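Side-chain contacts in superoxide reductase (Giardia intestinalis, PDB 4D7P), which probably reduces superoxide at a mononuclear iron centre, as a eukaryotic one-iron member of the desulfoferrodoxin family: residues Asn28-Arg33 with Ile51-Ile56; Leu64-Gln69 with Glu88-Leu93. One frame throughout, in Å; residues are numbered along the deposited sequence.

Contact 1: residues Asn28-Arg33 with Ile51-Ile56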
# COMPACT_ATOMS: atom_id res chain seq x y z
N ASN A 28 -18.77 9.94 10.39
CA ASN A 28 -17.32 9.75 10.38
C ASN A 28 -16.87 9.12 9.07
O ASN A 28 -15.70 8.78 8.89
CB ASN A 28 -16.87 8.90 11.58
CG ASN A 28 -17.36 7.48 11.50
OD1 ASN A 28 -18.42 7.21 10.92
ND2 ASN A 28 -16.60 6.55 12.09
N HIS A 29 -17.82 9.00 8.15
CA HIS A 29 -17.57 8.46 6.82
C HIS A 29 -17.10 9.55 5.86
O HIS A 29 -17.71 10.62 5.78
CB HIS A 29 -18.82 7.82 6.25
CG HIS A 29 -18.57 7.08 4.99
ND1 HIS A 29 -18.16 5.77 4.97
CD2 HIS A 29 -18.62 7.49 3.70
CE1 HIS A 29 -17.99 5.39 3.71
NE2 HIS A 29 -18.27 6.41 2.93
N VAL A 30 -16.04 9.27 5.11
CA VAL A 30 -15.46 10.25 4.21
C VAL A 30 -15.39 9.69 2.79
O VAL A 30 -14.74 8.68 2.57
CB VAL A 30 -14.03 10.65 4.65
CG1 VAL A 30 -13.45 11.66 3.68
CG2 VAL A 30 -14.04 11.20 6.07
N ASP A 31 -16.10 10.31 1.85
CA ASP A 31 -16.03 9.90 0.44
C ASP A 31 -15.14 10.86 -0.33
O ASP A 31 -15.31 12.07 -0.22
CB ASP A 31 -17.42 9.87 -0.21
CG ASP A 31 -18.27 8.74 0.31
OD1 ASP A 31 -17.98 7.56 -0.01
OD2 ASP A 31 -19.24 9.02 1.03
N ILE A 32 -14.23 10.31 -1.13
CA ILE A 32 -13.27 11.13 -1.87
C ILE A 32 -13.30 10.84 -3.37
O ILE A 32 -13.39 9.69 -3.79
CB ILE A 32 -11.83 10.89 -1.36
CG1 ILE A 32 -11.73 11.22 0.13
CG2 ILE A 32 -10.85 11.69 -2.21
CD1 ILE A 32 -10.39 10.93 0.71
N ARG A 33 -13.22 11.90 -4.18
CA ARG A 33 -12.98 11.78 -5.62
C ARG A 33 -12.11 12.92 -6.12
O ARG A 33 -12.20 14.05 -5.63
CB ARG A 33 -14.30 11.74 -6.39
CG ARG A 33 -15.23 12.89 -6.09
CD ARG A 33 -16.37 12.93 -7.11
NE ARG A 33 -15.94 13.47 -8.39
CZ ARG A 33 -16.40 13.07 -9.58
NH1 ARG A 33 -17.29 12.09 -9.65
NH2 ARG A 33 -15.95 13.63 -10.69
N ILE A 51 -4.57 7.82 -2.83
CA ILE A 51 -5.36 8.83 -2.16
C ILE A 51 -5.18 8.51 -0.69
O ILE A 51 -5.58 7.43 -0.23
CB ILE A 51 -6.83 8.80 -2.57
CG1 ILE A 51 -7.01 9.20 -4.04
CG2 ILE A 51 -7.65 9.69 -1.66
CD1 ILE A 51 -8.40 8.90 -4.57
N ARG A 52 -4.52 9.40 0.04
CA ARG A 52 -4.31 9.19 1.47
C ARG A 52 -5.17 10.14 2.26
O ARG A 52 -5.38 11.27 1.83
CB ARG A 52 -2.84 9.39 1.84
CG ARG A 52 -1.93 8.35 1.27
CD ARG A 52 -0.56 8.89 1.01
NE ARG A 52 0.33 8.73 2.15
CZ ARG A 52 1.42 9.47 2.33
NH1 ARG A 52 1.71 10.42 1.45
NH2 ARG A 52 2.20 9.29 3.40
N LEU A 53 -5.64 9.68 3.42
CA LEU A 53 -6.39 10.51 4.34
C LEU A 53 -5.65 10.62 5.66
O LEU A 53 -5.27 9.61 6.26
CB LEU A 53 -7.81 9.95 4.58
CG LEU A 53 -8.71 10.86 5.43
CD1 LEU A 53 -8.93 12.19 4.73
CD2 LEU A 53 -10.07 10.20 5.75
N PHE A 54 -5.43 11.85 6.10
CA PHE A 54 -4.78 12.14 7.37
C PHE A 54 -5.76 12.79 8.34
O PHE A 54 -6.57 13.62 7.93
CB PHE A 54 -3.57 13.07 7.19
CG PHE A 54 -2.48 12.51 6.33
CD1 PHE A 54 -2.52 12.66 4.95
CD2 PHE A 54 -1.41 11.85 6.90
CE1 PHE A 54 -1.52 12.15 4.16
CE2 PHE A 54 -0.39 11.34 6.10
CZ PHE A 54 -0.45 11.48 4.74
N GLY A 55 -5.67 12.43 9.61
CA GLY A 55 -6.30 13.22 10.67
C GLY A 55 -5.30 14.06 11.45
O GLY A 55 -4.27 13.56 11.89
N ILE A 56 -5.60 15.34 11.64
CA ILE A 56 -4.77 16.19 12.50
C ILE A 56 -5.30 16.13 13.93
O ILE A 56 -6.44 16.54 14.20
CB ILE A 56 -4.75 17.64 12.04
CG1 ILE A 56 -4.58 17.71 10.52
CG2 ILE A 56 -3.63 18.39 12.73
CD1 ILE A 56 -3.37 17.01 10.02

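Contact 2: residues Leu64-Gln69 with Glu88-Leu93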
# COMPACT_ATOMS: atom_id res chain seq x y z
N LEU A 64 -1.69 12.49 11.42
CA LEU A 64 -1.73 11.04 11.52
C LEU A 64 -2.38 10.39 10.29
O LEU A 64 -3.54 10.65 9.99
CB LEU A 64 -2.49 10.65 12.79
CG LEU A 64 -2.61 9.19 13.20
CD1 LEU A 64 -1.25 8.60 13.56
CD2 LEU A 64 -3.58 9.07 14.37
N GLU A 65 -1.64 9.54 9.57
CA GLU A 65 -2.21 8.90 8.39
C GLU A 65 -3.19 7.84 8.83
O GLU A 65 -2.85 6.92 9.58
CB GLU A 65 -1.13 8.28 7.50
CG GLU A 65 -1.72 7.81 6.16
CD GLU A 65 -0.71 7.15 5.26
OE1 GLU A 65 0.09 7.87 4.62
OE2 GLU A 65 -0.71 5.92 5.17
N LEU A 66 -4.42 7.97 8.37
CA LEU A 66 -5.46 7.03 8.74
C LEU A 66 -5.45 5.84 7.81
O LEU A 66 -5.74 4.72 8.23
CB LEU A 66 -6.84 7.71 8.72
CG LEU A 66 -6.87 9.04 9.48
CD1 LEU A 66 -8.24 9.66 9.34
CD2 LEU A 66 -6.51 8.83 10.95
N GLY A 67 -5.13 6.09 6.54
CA GLY A 67 -5.04 5.01 5.57
C GLY A 67 -4.69 5.51 4.18
O GLY A 67 -4.52 6.71 3.98
N CYS A 68 -4.58 4.58 3.23
CA CYS A 68 -4.10 4.91 1.89
C CYS A 68 -4.75 4.02 0.87
O CYS A 68 -4.55 2.79 0.90
CB CYS A 68 -2.57 4.76 1.81
SG CYS A 68 -1.86 5.01 0.13
N GLN A 69 -5.53 4.63 -0.02
CA GLN A 69 -6.10 3.94 -1.17
C GLN A 69 -5.09 3.93 -2.31
O GLN A 69 -4.80 4.98 -2.91
CB GLN A 69 -7.39 4.60 -1.64
CG GLN A 69 -7.99 3.97 -2.92
CD GLN A 69 -8.50 2.55 -2.68
OE1 GLN A 69 -9.53 2.36 -2.04
NE2 GLN A 69 -7.78 1.56 -3.21
N GLU A 88 -13.92 12.59 16.85
CA GLU A 88 -13.88 13.73 17.76
C GLU A 88 -12.44 14.01 18.21
O GLU A 88 -12.13 15.08 18.72
CB GLU A 88 -14.79 13.50 18.97
CG GLU A 88 -14.37 12.35 19.89
CD GLU A 88 -14.85 10.99 19.41
OE1 GLU A 88 -15.59 10.93 18.41
OE2 GLU A 88 -14.48 9.97 20.05
N LYS A 89 -11.56 13.04 17.98
CA LYS A 89 -10.18 13.18 18.41
C LYS A 89 -9.38 14.11 17.50
O LYS A 89 -8.27 14.50 17.85
CB LYS A 89 -9.51 11.80 18.50
CG LYS A 89 -10.07 10.91 19.62
CD LYS A 89 -9.28 9.61 19.78
CE LYS A 89 -9.88 8.71 20.87
NZ LYS A 89 -9.01 7.53 21.16
N TYR A 90 -9.95 14.47 16.35
CA TYR A 90 -9.22 15.28 15.38
C TYR A 90 -9.84 16.66 15.20
O TYR A 90 -11.03 16.84 15.41
CB TYR A 90 -9.17 14.57 14.01
CG TYR A 90 -8.64 13.16 14.09
CD1 TYR A 90 -7.27 12.90 14.02
CD2 TYR A 90 -9.50 12.08 14.25
CE1 TYR A 90 -6.78 11.61 14.10
CE2 TYR A 90 -9.02 10.78 14.32
CZ TYR A 90 -7.66 10.56 14.25
OH TYR A 90 -7.19 9.26 14.32
N LYS A 91 -9.01 17.62 14.79
CA LYS A 91 -9.49 18.97 14.54
C LYS A 91 -9.67 19.25 13.05
O LYS A 91 -10.31 20.23 12.66
CB LYS A 91 -8.54 20.00 15.16
CG LYS A 91 -7.09 19.90 14.74
CD LYS A 91 -6.21 20.64 15.74
CE LYS A 91 -4.73 20.59 15.37
NZ LYS A 91 -3.84 21.06 16.48
N GLY A 92 -9.11 18.37 12.22
CA GLY A 92 -9.24 18.49 10.78
C GLY A 92 -8.85 17.22 10.05
O GLY A 92 -8.16 16.37 10.61
N LEU A 93 -9.29 17.10 8.80
CA LEU A 93 -8.89 16.00 7.91
C LEU A 93 -8.13 16.55 6.71
O LEU A 93 -8.48 17.59 6.15
CB LEU A 93 -10.11 15.22 7.41
CG LEU A 93 -11.05 14.66 8.47
CD1 LEU A 93 -12.24 13.97 7.81
CD2 LEU A 93 -10.26 13.70 9.33

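Contact 1: residues Asn28-Arg33 with Ile51-Ile56
Ile32 and Ile51 meet through their methyl groups at the heart of an all-apolar contact that illustrates how two beta sheets pack face to face. The two isoleucines lie alongside each other, pointing opposite ways. In Ile51 a chi1 of -67° sets CG1 beside the backbone N and leaves CG2 anti to it, a position that brings CG2 3.8 Å from CG2 of Ile32 and equally close to Ile32 CD1, so one methyl bears on two. Val30 and Leu53 approach differently, tip to tip, with Val30 CG2 4.1 Å from Leu53 CD2. The other branch of Leu53, CD1, comes within 4.5 Å of Ile32 CD1, a loose touch.

Polar atoms stay out of this interface, and no hydrogen bond crosses it. Further apolar neighbours extend the packing: Val30 also touches Met23 and Leu25, and Leu53 touches Phe82.

The strand axes come within 9.3 Å at 144°, the spacing of stacked sheets rather than of paired strands. Strand 29-34 runs between strands 21-26 and 79-83 in one antiparallel sheet, while strand 48-57 lies between 63-71 and 90-99 in the other.

Contact 2: residues Leu64-Gln69 with Glu88-Leu93
The phenol end of Tyr90 meets a methyl of Leu64 and a methyl of Leu66, which approach it from directions roughly at right angles. Leu64 crosses the tyrosine at about a right angle. Its CD2 lies at the ring edge, near the ring plane, 3.6 Å from Tyr90 OH. The CG of Leu64 stands anti to the backbone N (chi1 -177°), which carries this methyl out to the phenol. Leu66 instead lies beside Tyr90 and is directed the other way along it; its CD2 comes in obliquely, 3.5 Å from Tyr90 OH. Both methyls therefore touch the hydroxyl oxygen, that of Leu66 displaced from the ring plane, and no hydrogen bond joins the two segments.

Lys89 CB lies over the outer part of the Tyr90 ring, on the other side of its plane from Leu66 CD2. Val84 touches both Tyr90 and Leu66. Leu75 of the second subunit packs on Leu64, Leu66 and Tyr90, and the sheet itself runs on through Gly67-Gln69 into that subunit.

Between strands 63-71 and 48-57 a classic beta bulge sets two residues, Leu66 and Gly67, opposite the single Leu53. With Tyr90 placed just before the chain turns at Lys91, the arrangement belongs to the immunoglobulin-like antiparallel beta sandwich of the superoxide reductase domain.

How the contacts relate
The two contacts are neighbours within one beta sandwich, their centres 7 Å apart: contact 1 joins the two sheets, and contact 2 brings residues of strand 63-71, outermost in this chain but continued by a strand of the second subunit, against Tyr90. Strand 48-57 connects them directly. Arg52 NE forms a salt bridge with Glu65 OE1 at 2.6 Å, and Leu53 O lies 2.8 Å from Leu66 N in a probable hydrogen bond, at the bulge itself. Farther along, Tyr90 CB packs 3.4 Å from Ile56 O. The iron, bound by Glu17, His19, His40, His46, Cys99 and His102, lies apart from this apolar interior, about 12 Å from the side chain of Ile51 in contact 1.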